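Local coordinates for electron transfer flavoprotein, beta subunit (Thermotoga maritima, PDB 7KOE), which probably carries electrons between redox partners as the beta subunit of an electron transfer flavoprotein, and binds flavin-adenine dinucleotide, at residues Ile129-Gln134 against Val192-Asp197. Residues are numbered along the deposited sequence; the frame is centred on the assembly and turned at random.
Sequences ILTGKQ and VLTITD. With FAD (flavin-adenine dinucleotide), chain I.
Thr131 and Thr194 meet in register on two neighbouring parallel strands, 129-132 and 192-195. On Thr131, CB lies 3.4 Å from O2B of FAD, against the ribose of the adenosine half. Its CG2 skirts that same hydroxyl more loosely, 4.2 Å from FAD O2B, while OG1 sits between the backbone N and the carbonyl carbon (chi1 73°). That rotation brings OG1 to 3.1 Å from Thr194 OG1, the two side chains crossing at a slant, and lets it donate to Gly132 O in its own strand. A valine at Thr131 would probably leave Gly132 O without this side-chain donor and Thr194 OG1 without its hydroxyl neighbour.

The backbones hold this register. Thr131 N donates to Leu193 O at 3.3 Å. Ile195 N in turn donates to Thr131 O at 2.9 Å. Weaker bonds run from Leu193 N to Ile129 O and from Lys133 N to Ile195 O. Gly132 N turns instead to the cofactor, donating to FAD O2B at 3.2 Å and weakly to O3B.

On the Thr131 face, Ile129 CB packs alongside Val192 CG2 at 3.8 Å. The opposite face carries Leu130, whose CD2 rests 3.7 Å from Leu193 CB. Past the strand ends, Lys133 brushes Thr196 CG2, and its NZ is hydrogen-bonded to Tyr211 OH of another chain, the partner electron transfer flavoprotein subunit.

The two strands are adjacent members of the parallel part of the sheet in the electron transfer flavoprotein domain, a Rossmann-like alpha/beta fold of the HUP clan, with the FAD ribose at the C-terminal end of 129-132. Strand 13-22 flanks 129-132 and strand 154-162 flanks 192-195, both parallel, placing the pair inside the sheet. Helix 47-63 packs on the Leu130 face through Ala56, Ala52 and Leu55.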
loop_
_atom_site.group_PDB
_atom_site.type_symbol
_atom_site.label_atom_id
_atom_site.label_comp_id
_atom_site.label_asym_id
_atom_site.label_seq_id
_atom_site.Cartn_x
_atom_site.Cartn_y
_atom_site.Cartn_z
ATOM N N ILE A 129 42.939 7.852 -33.864
ATOM C CA ILE A 129 41.773 7.815 -32.996
ATOM C C ILE A 129 41.574 6.376 -32.550
ATOM O O ILE A 129 41.374 5.486 -33.382
ATOM C CB ILE A 129 40.518 8.353 -33.696
ATOM C CG1 ILE A 129 40.661 9.850 -33.942
ATOM C CG2 ILE A 129 39.286 8.068 -32.865
ATOM C CD1 ILE A 129 39.497 10.456 -34.659
ATOM N N LEU A 130 41.636 6.145 -31.247
ATOM C CA LEU A 130 41.494 4.808 -30.691
ATOM C C LEU A 130 40.123 4.679 -30.050
ATOM O O LEU A 130 39.803 5.412 -29.115
ATOM C CB LEU A 130 42.582 4.528 -29.660
ATOM C CG LEU A 130 44.019 4.800 -30.075
ATOM C CD1 LEU A 130 44.941 4.528 -28.926
ATOM C CD2 LEU A 130 44.369 3.913 -31.215
ATOM N N THR A 131 39.314 3.761 -30.553
ATOM C CA THR A 131 38.082 3.384 -29.884
ATOM C C THR A 131 38.175 1.924 -29.479
ATOM O O THR A 131 39.155 1.237 -29.764
ATOM C CB THR A 131 36.851 3.613 -30.774
ATOM O OG1 THR A 131 36.805 2.617 -31.799
ATOM C CG2 THR A 131 36.887 4.984 -31.415
ATOM N N GLY A 132 37.157 1.457 -28.799
ATOM C CA GLY A 132 37.064 0.050 -28.490
ATOM C C GLY A 132 36.252 -0.683 -29.524
ATOM O O GLY A 132 35.598 -0.076 -30.366
ATOM N N LYS A 133 36.312 -2.011 -29.453
ATOM C CA LYS A 133 35.582 -2.833 -30.409
ATOM C C LYS A 133 34.082 -2.715 -30.189
ATOM O O LYS A 133 33.306 -2.632 -31.147
ATOM C CB LYS A 133 36.045 -4.284 -30.304
ATOM C CG LYS A 133 35.444 -5.204 -31.334
ATOM C CD LYS A 133 34.529 -6.226 -30.692
ATOM C CE LYS A 133 33.816 -7.050 -31.742
ATOM N NZ LYS A 133 32.913 -8.071 -31.149
ATOM N N GLN A 134 33.661 -2.667 -28.932
ATOM C CA GLN A 134 32.258 -2.575 -28.582
ATOM C C GLN A 134 32.136 -1.949 -27.207
ATOM O O GLN A 134 32.974 -2.175 -26.335
ATOM C CB GLN A 134 31.591 -3.951 -28.556
ATOM C CG GLN A 134 30.872 -4.361 -29.808
ATOM C CD GLN A 134 30.249 -5.723 -29.659
ATOM O OE1 GLN A 134 30.273 -6.306 -28.579
ATOM N NE2 GLN A 134 29.694 -6.243 -30.741
ATOM N N VAL A 192 41.717 5.654 -37.773
ATOM C CA VAL A 192 40.818 5.443 -36.648
ATOM C C VAL A 192 40.884 3.961 -36.313
ATOM O O VAL A 192 40.312 3.126 -37.020
ATOM C CB VAL A 192 39.385 5.887 -36.951
ATOM C CG1 VAL A 192 38.455 5.517 -35.810
ATOM C CG2 VAL A 192 39.348 7.375 -37.185
ATOM N N LEU A 193 41.600 3.624 -35.250
ATOM C CA LEU A 193 41.682 2.237 -34.838
ATOM C C LEU A 193 40.451 1.851 -34.030
ATOM O O LEU A 193 39.636 2.688 -33.643
ATOM C CB LEU A 193 42.949 1.989 -34.030
ATOM C CG LEU A 193 44.245 1.975 -34.830
ATOM C CD1 LEU A 193 45.420 1.617 -33.956
ATOM C CD2 LEU A 193 44.117 0.985 -35.932
ATOM N N THR A 194 40.317 0.555 -33.788
ATOM C CA THR A 194 39.184 0.016 -33.044
ATOM C C THR A 194 39.687 -1.256 -32.379
ATOM O O THR A 194 39.893 -2.271 -33.047
ATOM C CB THR A 194 37.997 -0.236 -33.969
ATOM O OG1 THR A 194 37.469 1.016 -34.419
ATOM C CG2 THR A 194 36.906 -0.983 -33.279
ATOM N N ILE A 195 39.916 -1.182 -31.076
ATOM C CA ILE A 195 40.766 -2.124 -30.358
ATOM C C ILE A 195 39.910 -3.190 -29.693
ATOM O O ILE A 195 38.855 -2.890 -29.124
ATOM C CB ILE A 195 41.624 -1.377 -29.320
ATOM C CG1 ILE A 195 42.227 -0.114 -29.931
ATOM C CG2 ILE A 195 42.713 -2.261 -28.792
ATOM C CD1 ILE A 195 43.225 -0.368 -31.017
ATOM N N THR A 196 40.367 -4.439 -29.760
ATOM C CA THR A 196 39.719 -5.549 -29.084
ATOM C C THR A 196 40.326 -5.769 -27.700
ATOM O O THR A 196 41.184 -5.017 -27.241
ATOM C CB THR A 196 39.839 -6.822 -29.913
ATOM O OG1 THR A 196 41.222 -7.119 -30.127
ATOM C CG2 THR A 196 39.152 -6.656 -31.239
ATOM N N ASP A 197 39.874 -6.830 -27.028
ATOM C CA ASP A 197 40.448 -7.212 -25.745
ATOM C C ASP A 197 41.817 -7.853 -25.897
ATOM O O ASP A 197 42.625 -7.802 -24.965
ATOM C CB ASP A 197 39.539 -8.197 -25.012
ATOM C CG ASP A 197 38.140 -7.672 -24.813
ATOM O OD1 ASP A 197 37.226 -8.138 -25.526
ATOM O OD2 ASP A 197 37.944 -6.804 -23.937
HETATM P PA FAD I . 29.968 1.290 -29.511
HETATM O O1A FAD I . 29.964 -0.166 -29.823
HETATM O O2A FAD I . 29.723 2.260 -30.614
HETATM O O5B FAD I . 31.336 1.673 -28.779
HETATM C C5B FAD I . 32.555 1.591 -29.551
HETATM C C4B FAD I . 33.567 2.556 -28.989
HETATM O O4B FAD I . 33.192 3.909 -29.350
HETATM C C3B FAD I . 33.692 2.606 -27.465
HETATM O O3B FAD I . 34.548 1.585 -26.971
HETATM C C2B FAD I . 34.315 3.990 -27.281
HETATM O O2B FAD I . 35.698 4.002 -27.556
HETATM C C1B FAD I . 33.536 4.798 -28.312
HETATM N N9A FAD I . 32.315 5.361 -27.768
HETATM C C8A FAD I . 31.095 4.757 -27.653
HETATM N N7A FAD I . 30.195 5.537 -27.102
HETATM C C5A FAD I . 30.872 6.719 -26.836
HETATM C C6A FAD I . 30.475 7.935 -26.253
HETATM N N6A FAD I . 29.246 8.177 -25.809
HETATM N N1A FAD I . 31.414 8.903 -26.136
HETATM C C2A FAD I . 32.651 8.654 -26.581
HETATM N N3A FAD I . 33.135 7.554 -27.147
HETATM C C4A FAD I . 32.182 6.615 -27.244
HETATM N N1 FAD I . 22.458 3.035 -30.899
HETATM C C2 FAD I . 22.504 2.695 -32.204
HETATM O O2 FAD I . 23.052 3.425 -33.027
HETATM N N3 FAD I . 21.960 1.545 -32.665
HETATM C C4 FAD I . 21.326 0.657 -31.833
HETATM O O4 FAD I . 20.850 -0.369 -32.290
HETATM C C4X FAD I . 21.253 0.974 -30.469
HETATM N N5 FAD I . 20.651 0.138 -29.665
HETATM C C5X FAD I . 20.591 0.474 -28.340
HETATM C C6 FAD I . 19.944 -0.409 -27.458
HETATM C C7 FAD I . 19.844 -0.137 -26.117
HETATM C C7M FAD I . 19.141 -1.105 -25.200
HETATM C C8 FAD I . 20.406 1.056 -25.607
HETATM C C8M FAD I . 20.310 1.376 -24.138
HETATM C C9 FAD I . 21.046 1.930 -26.460
HETATM C C9A FAD I . 21.152 1.662 -27.833
HETATM N N10 FAD I . 21.787 2.523 -28.722
HETATM C C10 FAD I . 21.859 2.214 -30.065
HETATM C "C1'" FAD I . 22.386 3.774 -28.227
HETATM C "C2'" FAD I . 23.876 3.843 -28.497
HETATM O "O2'" FAD I . 24.571 3.019 -27.575
HETATM C "C3'" FAD I . 24.399 5.274 -28.366
HETATM O "O3'" FAD I . 24.051 5.999 -29.537
HETATM C "C4'" FAD I . 25.911 5.352 -28.140
HETATM O "O4'" FAD I . 26.402 6.636 -28.527
HETATM C "C5'" FAD I . 26.664 4.286 -28.900
HETATM O "O5'" FAD I . 27.186 3.304 -27.968
HETATM P P FAD I . 27.312 1.781 -28.438
HETATM O O1P FAD I . 26.619 0.903 -27.452
HETATM O O2P FAD I . 26.888 1.715 -29.864
HETATM O O3P FAD I . 28.892 1.556 -28.358
#